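Local structure of exonuclease mut-7 homolog (Aedes aegypti, 7JW2) at residues L127-R130 with H131-F135; S170-Q174 with R175-K179; I195-A198 with I199-Q202. The protein probably trims the 3' ends of AGO1-bound microRNAs as a magnesium-dependent 3'-5' exoribonuclease, the chain being its exonuclease domain. One frame throughout, in Å; residues are numbered along the deposited sequence.

Contact 1: L127-R130 with H131-F135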
ATOM      1  N   LEU A 127      -7.689 -29.548  -9.185  1.00 23.52           N
ATOM      2  CA  LEU A 127      -6.864 -30.642  -8.677  1.00 25.68           C
ATOM      3  C   LEU A 127      -7.440 -31.218  -7.392  1.00 27.19           C
ATOM      4  O   LEU A 127      -7.413 -32.438  -7.182  1.00 26.79           O
ATOM      5  CB  LEU A 127      -5.434 -30.156  -8.438  1.00 26.89           C
ATOM      6  CG  LEU A 127      -4.580 -29.825  -9.657  1.00 30.78           C
ATOM      7  CD1 LEU A 127      -3.223 -29.290  -9.221  1.00 32.37           C
ATOM      8  CD2 LEU A 127      -4.424 -31.051 -10.543  1.00 35.89           C
ATOM      9  N   LEU A 128      -7.949 -30.357  -6.509  1.00 22.36           N
ATOM     10  CA  LEU A 128      -8.608 -30.837  -5.303  1.00 21.08           C
ATOM     11  C   LEU A 128      -9.854 -31.642  -5.653  1.00 22.57           C
ATOM     12  O   LEU A 128     -10.111 -32.691  -5.055  1.00 23.02           O
ATOM     13  CB  LEU A 128      -8.955 -29.655  -4.397  1.00 20.72           C
ATOM     14  CG  LEU A 128      -9.729 -29.935  -3.108  1.00 20.07           C
ATOM     15  CD1 LEU A 128      -8.896 -30.740  -2.109  1.00 19.79           C
ATOM     16  CD2 LEU A 128     -10.209 -28.626  -2.481  1.00 19.56           C
ATOM     17  N   TRP A 129     -10.633 -31.162  -6.626  1.00 21.41           N
ATOM     18  CA  TRP A 129     -11.787 -31.901  -7.130  1.00 23.28           C
ATOM     19  C   TRP A 129     -11.395 -33.307  -7.562  1.00 23.87           C
ATOM     20  O   TRP A 129     -11.995 -34.295  -7.124  1.00 23.66           O
ATOM     21  CB  TRP A 129     -12.394 -31.122  -8.296  1.00 21.25           C
ATOM     22  CG  TRP A 129     -13.725 -31.587  -8.784  1.00 20.73           C
ATOM     23  CD1 TRP A 129     -14.406 -32.718  -8.420  1.00 25.78           C
ATOM     24  CD2 TRP A 129     -14.546 -30.910  -9.732  1.00 25.81           C
ATOM     25  NE1 TRP A 129     -15.606 -32.782  -9.097  1.00 24.91           N
ATOM     26  CE2 TRP A 129     -15.711 -31.686  -9.913  1.00 24.83           C
ATOM     27  CE3 TRP A 129     -14.403 -29.724 -10.457  1.00 22.87           C
ATOM     28  CZ2 TRP A 129     -16.731 -31.305 -10.782  1.00 25.57           C
ATOM     29  CZ3 TRP A 129     -15.418 -29.348 -11.323  1.00 25.91           C
ATOM     30  CH2 TRP A 129     -16.567 -30.137 -11.473  1.00 27.80           C
ATOM     31  N   ARG A 130     -10.370 -33.414  -8.409  1.00 24.45           N
ATOM     32  CA  ARG A 130      -9.950 -34.721  -8.904  1.00 29.44           C
ATOM     33  C   ARG A 130      -9.426 -35.604  -7.782  1.00 31.09           C
ATOM     34  O   ARG A 130      -9.590 -36.830  -7.824  1.00 31.52           O
ATOM     35  CB  ARG A 130      -8.891 -34.548  -9.995  1.00 29.95           C
ATOM     36  CG  ARG A 130      -9.463 -34.080 -11.330  1.00 31.89           C
ATOM     37  CD  ARG A 130      -8.399 -33.498 -12.249  1.00 37.31           C
ATOM     38  NE  ARG A 130      -7.074 -34.046 -11.982  1.00 45.66           N
ATOM     39  CZ  ARG A 130      -5.940 -33.515 -12.433  1.00 46.59           C
ATOM     40  NH1 ARG A 130      -5.970 -32.418 -13.181  1.00 42.90           N
ATOM     41  NH2 ARG A 130      -4.777 -34.083 -12.140  1.00 48.68           N
ATOM     42  N   HIS A 131      -8.819 -35.001  -6.758  1.00 24.91           N
ATOM     43  CA  HIS A 131      -8.258 -35.774  -5.657  1.00 28.08           C
ATOM     44  C   HIS A 131      -9.355 -36.377  -4.789  1.00 29.34           C
ATOM     45  O   HIS A 131      -9.310 -37.567  -4.450  1.00 32.96           O
ATOM     46  CB  HIS A 131      -7.336 -34.882  -4.824  1.00 28.97           C
ATOM     47  CG  HIS A 131      -6.524 -35.626  -3.811  1.00 34.42           C
ATOM     48  ND1 HIS A 131      -6.956 -35.838  -2.518  1.00 35.56           N
ATOM     49  CD2 HIS A 131      -5.304 -36.207  -3.900  1.00 34.65           C
ATOM     50  CE1 HIS A 131      -6.040 -36.523  -1.857  1.00 38.50           C
ATOM     51  NE2 HIS A 131      -5.026 -36.756  -2.671  1.00 36.36           N
ATOM     52  N   VAL A 132     -10.352 -35.574  -4.418  1.00 25.52           N
ATOM     53  CA  VAL A 132     -11.395 -36.049  -3.511  1.00 28.16           C
ATOM     54  C   VAL A 132     -12.389 -36.970  -4.207  1.00 31.76           C
ATOM     55  O   VAL A 132     -13.030 -37.793  -3.536  1.00 32.90           O
ATOM     56  CB  VAL A 132     -12.123 -34.864  -2.852  1.00 26.55           C
ATOM     57  CG1 VAL A 132     -11.118 -33.930  -2.166  1.00 27.49           C
ATOM     58  CG2 VAL A 132     -12.970 -34.116  -3.875  1.00 25.67           C
ATOM     59  N   GLU A 133     -12.515 -36.862  -5.537  1.00 27.73           N
ATOM     60  CA  GLU A 133     -13.350 -37.771  -6.322  1.00 34.06           C
ATOM     61  C   GLU A 133     -13.001 -39.226  -6.062  1.00 38.86           C
ATOM     62  O   GLU A 133     -13.850 -40.112  -6.213  1.00 38.42           O
ATOM     63  CB  GLU A 133     -13.166 -37.490  -7.814  1.00 31.94           C
ATOM     64  CG  GLU A 133     -14.258 -36.715  -8.482  1.00 37.77           C
ATOM     65  CD  GLU A 133     -14.125 -36.759  -9.991  1.00 37.05           C
ATOM     66  OE1 GLU A 133     -15.159 -36.692 -10.684  1.00 46.16           O
ATOM     67  OE2 GLU A 133     -12.980 -36.870 -10.485  1.00 39.55           O
ATOM     68  N   ARG A 134     -11.754 -39.489  -5.703  1.00 35.17           N
ATOM     69  CA  ARG A 134     -11.250 -40.842  -5.546  1.00 39.21           C
ATOM     70  C   ARG A 134     -11.586 -41.458  -4.195  1.00 40.80           C
ATOM     71  O   ARG A 134     -11.479 -42.678  -4.047  1.00 42.78           O
ATOM     72  CB  ARG A 134      -9.746 -40.841  -5.769  1.00 39.72           C
ATOM     73  CG  ARG A 134      -9.380 -40.614  -7.231  1.00 42.10           C
ATOM     74  CD  ARG A 134      -7.891 -40.427  -7.430  1.00 46.75           C
ATOM     75  NE  ARG A 134      -7.564 -39.058  -7.825  1.00 50.22           N
ATOM     76  CZ  ARG A 134      -6.730 -38.743  -8.812  1.00 51.84           C
ATOM     77  NH1 ARG A 134      -6.143 -39.701  -9.516  1.00 55.70           N
ATOM     78  NH2 ARG A 134      -6.487 -37.469  -9.099  1.00 49.30           N
ATOM     79  N   PHE A 135     -11.983 -40.661  -3.211  1.00 40.65           N
ATOM     80  CA  PHE A 135     -12.467 -41.209  -1.949  1.00 38.23           C
ATOM     81  C   PHE A 135     -13.889 -41.721  -2.152  1.00 39.80           C
ATOM     82  O   PHE A 135     -14.800 -40.935  -2.435  1.00 38.38           O
ATOM     83  CB  PHE A 135     -12.413 -40.153  -0.848  1.00 38.03           C
ATOM     84  CG  PHE A 135     -11.030 -39.613  -0.597  1.00 39.61           C
ATOM     85  CD1 PHE A 135      -9.998 -40.460  -0.230  1.00 42.26           C
ATOM     86  CD2 PHE A 135     -10.759 -38.258  -0.733  1.00 36.16           C
ATOM     87  CE1 PHE A 135      -8.721 -39.970   0.002  1.00 40.74           C
ATOM     88  CE2 PHE A 135      -9.485 -37.759  -0.502  1.00 35.56           C
ATOM     89  CZ  PHE A 135      -8.464 -38.620  -0.136  1.00 38.64           C
TER
HETATM   90  O   HOH W   1     -17.142 -35.490  -8.854  1.00 38.62           O
HETATM   91  O   HOH W   2      -9.953 -38.060 -10.523  1.00 39.96           O
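Trp129 and Glu133 meet one helical turn apart, indole CD1 lying 4.0 Å from CG of Glu133, with the ring and carboxylate planes 63° apart. A water in the plane of the indole, at its edge, joins the two polar ends: it accepts from Trp129 NE1 at 3.1 Å and donates to Glu133 OE1. A second water reaches from Glu133 OE2 to the carbonyl O of Arg130. That oxygen also receives a weak bond from Arg134 NE (3.0 Å), made possible by the bend of the arginine chain at chi3 (-111°). CD1 of Leu128 touches CG1 of Val132 at 3.9 Å. Backbone bonds from His131 N to Leu127 O, Val132 N to Leu128 O and Glu133 N to Trp129 O (3.1 Å) set the four-residue spacing of these pairs, and a type I turn, Val132 to Phe135, overlaps the last of them. In the next shell, the ring of Phe140 meets that of Trp129 at a steep angle, Leu154 and Leu157 of helix 151-159 pack on the indole, and helix 179-205 covers Leu128 and Val132. This is the C-terminal end of an alpha-helix running into a type I turn, within an RNase H-like exonuclease domain.

Contact 2: S170-Q174 with R175-K179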
ATOM      1  N   SER A 170     -18.854 -11.558 -21.962  1.00 16.69           N
ATOM      2  CA  SER A 170     -19.282 -10.194 -22.240  1.00 15.92           C
ATOM      3  C   SER A 170     -18.091  -9.342 -22.679  1.00 15.35           C
ATOM      4  O   SER A 170     -16.935  -9.786 -22.706  1.00 15.11           O
ATOM      5  CB  SER A 170     -19.962  -9.594 -21.019  1.00 16.37           C
ATOM      6  OG  SER A 170     -19.018  -9.460 -19.962  1.00 16.12           O
ATOM      7  N   ASN A 171     -18.370  -8.084 -23.032  1.00 13.75           N
ATOM      8  CA  ASN A 171     -17.329  -7.209 -23.555  1.00 13.84           C
ATOM      9  C   ASN A 171     -16.588  -6.605 -22.377  1.00 15.69           C
ATOM     10  O   ASN A 171     -16.945  -5.545 -21.859  1.00 15.10           O
ATOM     11  CB  ASN A 171     -17.932  -6.135 -24.453  1.00 14.63           C
ATOM     12  CG  ASN A 171     -16.886  -5.209 -25.001  1.00 19.13           C
ATOM     13  OD1 ASN A 171     -15.698  -5.362 -24.730  1.00 17.92           O
ATOM     14  ND2 ASN A 171     -17.317  -4.230 -25.773  1.00 18.15           N
ATOM     15  N   TRP A 172     -15.523  -7.293 -21.948  1.00 13.89           N
ATOM     16  CA  TRP A 172     -14.748  -6.819 -20.805  1.00 14.99           C
ATOM     17  C   TRP A 172     -13.898  -5.590 -21.110  1.00 15.60           C
ATOM     18  O   TRP A 172     -13.304  -5.021 -20.179  1.00 16.00           O
ATOM     19  CB  TRP A 172     -13.869  -7.960 -20.274  1.00 14.64           C
ATOM     20  CG  TRP A 172     -14.692  -9.058 -19.658  1.00 13.17           C
ATOM     21  CD1 TRP A 172     -14.947 -10.295 -20.187  1.00 14.41           C
ATOM     22  CD2 TRP A 172     -15.426  -8.982 -18.435  1.00 12.45           C
ATOM     23  NE1 TRP A 172     -15.790 -11.009 -19.353  1.00 16.32           N
ATOM     24  CE2 TRP A 172     -16.079 -10.232 -18.260  1.00 14.77           C
ATOM     25  CE3 TRP A 172     -15.561  -8.003 -17.443  1.00 14.46           C
ATOM     26  CZ2 TRP A 172     -16.890 -10.506 -17.163  1.00 13.45           C
ATOM     27  CZ3 TRP A 172     -16.358  -8.291 -16.329  1.00 14.88           C
ATOM     28  CH2 TRP A 172     -17.016  -9.530 -16.206  1.00 15.21           C
ATOM     29  N   ALA A 173     -13.853  -5.135 -22.362  1.00 15.43           N
ATOM     30  CA  ALA A 173     -13.099  -3.936 -22.703  1.00 17.88           C
ATOM     31  C   ALA A 173     -13.932  -2.666 -22.612  1.00 18.12           C
ATOM     32  O   ALA A 173     -13.364  -1.571 -22.646  1.00 20.89           O
ATOM     33  CB  ALA A 173     -12.513  -4.066 -24.115  1.00 18.54           C
ATOM     34  N   GLN A 174     -15.253  -2.779 -22.494  1.00 17.14           N
ATOM     35  CA  GLN A 174     -16.064  -1.572 -22.427  1.00 19.02           C
ATOM     36  C   GLN A 174     -15.917  -0.898 -21.063  1.00 19.81           C
ATOM     37  O   GLN A 174     -15.740  -1.559 -20.034  1.00 18.27           O
ATOM     38  CB  GLN A 174     -17.523  -1.891 -22.736  1.00 20.15           C
ATOM     39  CG  GLN A 174     -18.328  -2.444 -21.583  1.00 18.20           C
ATOM     40  CD  GLN A 174     -19.641  -3.051 -22.052  1.00 23.97           C
ATOM     41  OE1 GLN A 174     -20.086  -2.793 -23.168  1.00 27.65           O
ATOM     42  NE2 GLN A 174     -20.257  -3.875 -21.214  1.00 23.41           N
ATOM     43  N   ARG A 175     -15.919   0.434 -21.068  1.00 20.88           N
ATOM     44  CA  ARG A 175     -15.856   1.217 -19.846  1.00 20.24           C
ATOM     45  C   ARG A 175     -16.899   2.327 -19.908  1.00 25.44           C
ATOM     46  O   ARG A 175     -17.012   3.014 -20.942  1.00 27.45           O
ATOM     47  CB  ARG A 175     -14.457   1.806 -19.630  1.00 20.70           C
ATOM     48  CG  ARG A 175     -13.380   0.794 -19.197  1.00 21.47           C
ATOM     49  CD  ARG A 175     -13.732   0.138 -17.868  1.00 19.14           C
ATOM     50  NE  ARG A 175     -12.681  -0.749 -17.361  1.00 16.08           N
ATOM     51  CZ  ARG A 175     -12.527  -2.009 -17.764  1.00 17.02           C
ATOM     52  NH1 ARG A 175     -13.335  -2.505 -18.698  1.00 17.68           N
ATOM     53  NH2 ARG A 175     -11.570  -2.772 -17.247  1.00 16.21           N
ATOM     54  N   PRO A 176     -17.692   2.530 -18.841  1.00 23.16           N
ATOM     55  CA  PRO A 176     -17.657   1.688 -17.630  1.00 22.43           C
ATOM     56  C   PRO A 176     -18.238   0.305 -17.857  1.00 19.59           C
ATOM     57  O   PRO A 176     -19.037   0.077 -18.763  1.00 21.75           O
ATOM     58  CB  PRO A 176     -18.520   2.459 -16.628  1.00 23.00           C
ATOM     59  CG  PRO A 176     -19.387   3.344 -17.473  1.00 29.41           C
ATOM     60  CD  PRO A 176     -18.594   3.687 -18.691  1.00 30.20           C
ATOM     61  N   LEU A 177     -17.812  -0.640 -17.030  1.00 19.08           N
ATOM     62  CA  LEU A 177     -18.443  -1.942 -17.050  1.00 18.47           C
ATOM     63  C   LEU A 177     -19.861  -1.839 -16.495  1.00 18.75           C
ATOM     64  O   LEU A 177     -20.171  -0.972 -15.671  1.00 21.70           O
ATOM     65  CB  LEU A 177     -17.617  -2.944 -16.237  1.00 20.05           C
ATOM     66  CG  LEU A 177     -16.240  -3.299 -16.820  1.00 16.28           C
ATOM     67  CD1 LEU A 177     -15.345  -3.938 -15.752  1.00 16.74           C
ATOM     68  CD2 LEU A 177     -16.373  -4.212 -18.027  1.00 17.57           C
ATOM     69  N   ARG A 178     -20.723  -2.735 -16.951  1.00 19.34           N
ATOM     70  CA  ARG A 178     -22.089  -2.768 -16.451  1.00 21.19           C
ATOM     71  C   ARG A 178     -22.123  -3.439 -15.088  1.00 21.52           C
ATOM     72  O   ARG A 178     -21.269  -4.269 -14.766  1.00 20.50           O
ATOM     73  CB  ARG A 178     -23.010  -3.522 -17.412  1.00 21.48           C
ATOM     74  CG  ARG A 178     -23.097  -2.954 -18.820  1.00 26.56           C
ATOM     75  CD  ARG A 178     -23.972  -3.848 -19.672  1.00 33.45           C
ATOM     76  NE  ARG A 178     -23.204  -4.577 -20.675  1.00 37.82           N
ATOM     77  CZ  ARG A 178     -22.947  -5.882 -20.636  1.00 34.40           C
ATOM     78  NH1 ARG A 178     -23.383  -6.644 -19.622  1.00 31.68           N
ATOM     79  NH2 ARG A 178     -22.239  -6.428 -21.619  1.00 33.39           N
ATOM     80  N   LYS A 179     -23.137  -3.091 -14.288  1.00 20.43           N
ATOM     81  CA  LYS A 179     -23.224  -3.656 -12.946  1.00 24.19           C
ATOM     82  C   LYS A 179     -23.289  -5.178 -12.978  1.00 20.28           C
ATOM     83  O   LYS A 179     -22.746  -5.837 -12.085  1.00 21.46           O
ATOM     84  CB  LYS A 179     -24.427  -3.075 -12.196  1.00 26.46           C
ATOM     85  CG  LYS A 179     -25.781  -3.332 -12.815  1.00 33.45           C
ATOM     86  CD  LYS A 179     -26.864  -2.640 -11.990  1.00 36.37           C
ATOM     87  CE  LYS A 179     -28.198  -3.362 -12.084  1.00 41.95           C
ATOM     88  NZ  LYS A 179     -28.982  -2.887 -13.250  1.00 44.92           N
TER
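Arg175 folds back at chi2 (-61°), bringing NH1 over the preceding turn, where it donates to the carbonyl O of Trp172 and to that of Gln174, both at 2.9 Å. Each oxygen lies close to the guanidinium plane, whereas NH1 stands above both carbonyl planes, 36° out of the Trp172 one. The turn being gripped, type I from Asn171 to Gln174, is also held from within, Asn171 OD1 accepting from Ala173 N at 3.0 Å in an Asx turn. Leu177 sends CD2 inward to 3.9 Å from Trp172 CE3 and 3.4 Å from Gln174 O, the leucine and indole side chains running roughly perpendicular. Past the cis peptide before Pro176 the chain brings Arg178 back to Gln174, whose amide stands almost perpendicular to the guanidinium. NE2 of Gln174 and NE of Arg178 are both donors and share no bond at 3.1 Å; NE2 donates instead to Gln181 OE1, and Asn167 OD1 receives Arg178 NH1. Arg175 NH2 bonds to Ser51 OG, which also donates to Trp172 O, and NE forms a salt bridge with Asp65 of strand 61-65. Its guanidinium thus donates to two turn carbonyls, while its charge probably helps to fix the loop against that strand and strand 50-56.

Contact 3: I195-A198 with I199-Q202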
ATOM      1  N   ILE A 195     -16.486 -22.763  -2.286  1.00 16.17           N
ATOM      2  CA  ILE A 195     -16.208 -24.126  -2.740  1.00 17.15           C
ATOM      3  C   ILE A 195     -15.204 -24.810  -1.816  1.00 17.49           C
ATOM      4  O   ILE A 195     -15.423 -25.944  -1.368  1.00 16.36           O
ATOM      5  CB  ILE A 195     -15.714 -24.116  -4.194  1.00 18.17           C
ATOM      6  CG1 ILE A 195     -16.878 -23.852  -5.154  1.00 17.12           C
ATOM      7  CG2 ILE A 195     -15.039 -25.415  -4.534  1.00 16.17           C
ATOM      8  CD1 ILE A 195     -16.412 -23.493  -6.545  1.00 18.41           C
ATOM      9  N   TYR A 196     -14.078 -24.147  -1.529  1.00 16.09           N
ATOM     10  CA  TYR A 196     -13.078 -24.761  -0.659  1.00 16.61           C
ATOM     11  C   TYR A 196     -13.678 -25.119   0.691  1.00 18.25           C
ATOM     12  O   TYR A 196     -13.418 -26.207   1.232  1.00 17.05           O
ATOM     13  CB  TYR A 196     -11.868 -23.829  -0.484  1.00 16.23           C
ATOM     14  CG  TYR A 196     -10.758 -24.523   0.267  1.00 18.03           C
ATOM     15  CD1 TYR A 196      -9.965 -25.473  -0.363  1.00 16.99           C
ATOM     16  CD2 TYR A 196     -10.544 -24.281   1.614  1.00 22.30           C
ATOM     17  CE1 TYR A 196      -8.971 -26.155   0.320  1.00 21.44           C
ATOM     18  CE2 TYR A 196      -9.547 -24.965   2.308  1.00 25.68           C
ATOM     19  CZ  TYR A 196      -8.766 -25.894   1.643  1.00 23.41           C
ATOM     20  OH  TYR A 196      -7.773 -26.590   2.304  1.00 26.28           O
ATOM     21  N   ASP A 197     -14.481 -24.216   1.250  1.00 16.77           N
ATOM     22  CA  ASP A 197     -15.086 -24.463   2.557  1.00 21.92           C
ATOM     23  C   ASP A 197     -15.994 -25.689   2.517  1.00 18.87           C
ATOM     24  O   ASP A 197     -15.981 -26.513   3.441  1.00 21.39           O
ATOM     25  CB  ASP A 197     -15.851 -23.215   2.995  1.00 20.60           C
ATOM     26  CG  ASP A 197     -16.545 -23.387   4.320  1.00 29.80           C
ATOM     27  OD1 ASP A 197     -15.876 -23.243   5.361  1.00 33.97           O
ATOM     28  OD2 ASP A 197     -17.763 -23.644   4.317  1.00 33.38           O
ATOM     29  N   ALA A 198     -16.758 -25.854   1.439  1.00 19.36           N
ATOM     30  CA  ALA A 198     -17.654 -27.007   1.347  1.00 19.08           C
ATOM     31  C   ALA A 198     -16.879 -28.315   1.241  1.00 19.90           C
ATOM     32  O   ALA A 198     -17.261 -29.325   1.853  1.00 20.23           O
ATOM     33  CB  ALA A 198     -18.588 -26.839   0.147  1.00 17.81           C
ATOM     34  N   ILE A 199     -15.787 -28.326   0.476  1.00 18.13           N
ATOM     35  CA  ILE A 199     -14.984 -29.535   0.339  1.00 19.25           C
ATOM     36  C   ILE A 199     -14.289 -29.870   1.652  1.00 19.58           C
ATOM     37  O   ILE A 199     -14.243 -31.034   2.062  1.00 19.49           O
ATOM     38  CB  ILE A 199     -13.979 -29.384  -0.812  1.00 20.07           C
ATOM     39  CG1 ILE A 199     -14.742 -29.248  -2.138  1.00 19.08           C
ATOM     40  CG2 ILE A 199     -13.038 -30.579  -0.847  1.00 20.04           C
ATOM     41  CD1 ILE A 199     -13.864 -29.091  -3.354  1.00 21.44           C
ATOM     42  N   GLU A 200     -13.731 -28.859   2.321  1.00 18.03           N
ATOM     43  CA  GLU A 200     -13.131 -29.041   3.642  1.00 19.23           C
ATOM     44  C   GLU A 200     -14.101 -29.727   4.598  1.00 21.47           C
ATOM     45  O   GLU A 200     -13.742 -30.699   5.282  1.00 22.83           O
ATOM     46  CB  GLU A 200     -12.709 -27.668   4.180  1.00 20.57           C
ATOM     47  CG  GLU A 200     -11.772 -27.638   5.367  1.00 30.15           C
ATOM     48  CD  GLU A 200     -11.259 -26.224   5.624  1.00 33.96           C
ATOM     49  OE1 GLU A 200     -12.087 -25.285   5.642  1.00 36.16           O
ATOM     50  OE2 GLU A 200     -10.033 -26.045   5.784  1.00 35.22           O
ATOM     51  N   LYS A 201     -15.340 -29.230   4.657  1.00 19.85           N
ATOM     52  CA  LYS A 201     -16.319 -29.780   5.590  1.00 23.31           C
ATOM     53  C   LYS A 201     -16.619 -31.240   5.280  1.00 25.96           C
ATOM     54  O   LYS A 201     -16.760 -32.062   6.197  1.00 25.41           O
ATOM     55  CB  LYS A 201     -17.602 -28.949   5.559  1.00 27.56           C
ATOM     56  CG  LYS A 201     -17.522 -27.665   6.359  1.00 27.49           C
ATOM     57  CD  LYS A 201     -18.731 -26.778   6.108  1.00 31.53           C
ATOM     58  CE  LYS A 201     -18.671 -25.497   6.939  1.00 37.18           C
ATOM     59  NZ  LYS A 201     -17.281 -25.122   7.331  1.00 37.47           N
ATOM     60  N   GLN A 202     -16.707 -31.594   3.997  1.00 22.85           N
ATOM     61  CA  GLN A 202     -17.028 -32.976   3.661  1.00 23.82           C
ATOM     62  C   GLN A 202     -15.842 -33.913   3.886  1.00 27.26           C
ATOM     63  O   GLN A 202     -16.040 -35.069   4.279  1.00 24.90           O
ATOM     64  CB  GLN A 202     -17.541 -33.055   2.219  1.00 24.95           C
ATOM     65  CG  GLN A 202     -17.667 -34.462   1.650  1.00 26.97           C
ATOM     66  CD  GLN A 202     -18.705 -35.328   2.340  1.00 28.68           C
ATOM     67  OE1 GLN A 202     -18.686 -36.545   2.184  1.00 26.43           O
ATOM     68  NE2 GLN A 202     -19.622 -34.707   3.083  1.00 28.99           N
TER
HETATM   69  O   HOH W   3      -8.050 -27.074   4.894  1.00 28.06           O
HETATM   70  O   HOH W   4     -12.611 -22.466   4.645  1.00 32.86           O
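The Tyr196 ring and the Glu200 carboxylate are turned 66° against each other, with Glu200 OE2 approaching the ring obliquely at 3.7 Å from CE2. A water between Tyr196 OH and Glu200 OE2 appears to bridge them, but is too close to the carboxylate for the bond to be sure. The other carboxylate oxygen, Glu200 OE1, takes a hydrogen from a second water at 3.0 Å, which also gives a weak bond to Asp197 OD1. The two acids thus share a water, and their like charges are probably offset in part by Lys201, salt-bridged to Asp197. Lys201 NZ meets Asp197 OD1 at 3.1 Å on the syn side, 30° out of the carboxylate plane, and OD2 more weakly at 3.4 Å. The extended lysine chain carries CE to 3.3 Å from Asp197 OD2, and a nearly eclipsed chi4 (24°) turns NZ back to the carboxylate. On the buried side Ile195 and Ile199 run alongside each other in the same direction, with CG2 of the first 4.0 Å from CD1 of the second. Backbone bonds four residues apart continue throughout, including Glu200 N to Tyr196 O at 2.9 Å. Leu151, Leu154 and Val155 of helix 151-159 pack on Ile195, and Phe138 and Phe140 on Ile199. Such i to i+4 pairing, hydrated outside and apolar inside, typifies an amphipathic alpha-helix, here the long helix 179-205.

How the contacts relate
Along the chain the three contacts come in series, none nesting in or crossing another, and each is local. Contact 1 forms the end of helix 125-132, which follows strand 122-124 at the sheet margin, and the turn after it. Contact 2 folds the loop between helices 151-159 and 179-205 just before the latter begins; contact 3 lies further along that same helix. Contacts 1 and 3 meet: Leu128 packs on Tyr196 and Ile199, and Val132 on Ile199, joining the two helices. Contact 2 touches neither; its centre is about 36 Å from that of contact 1 and about 32 Å from that of contact 3, across the domain centre.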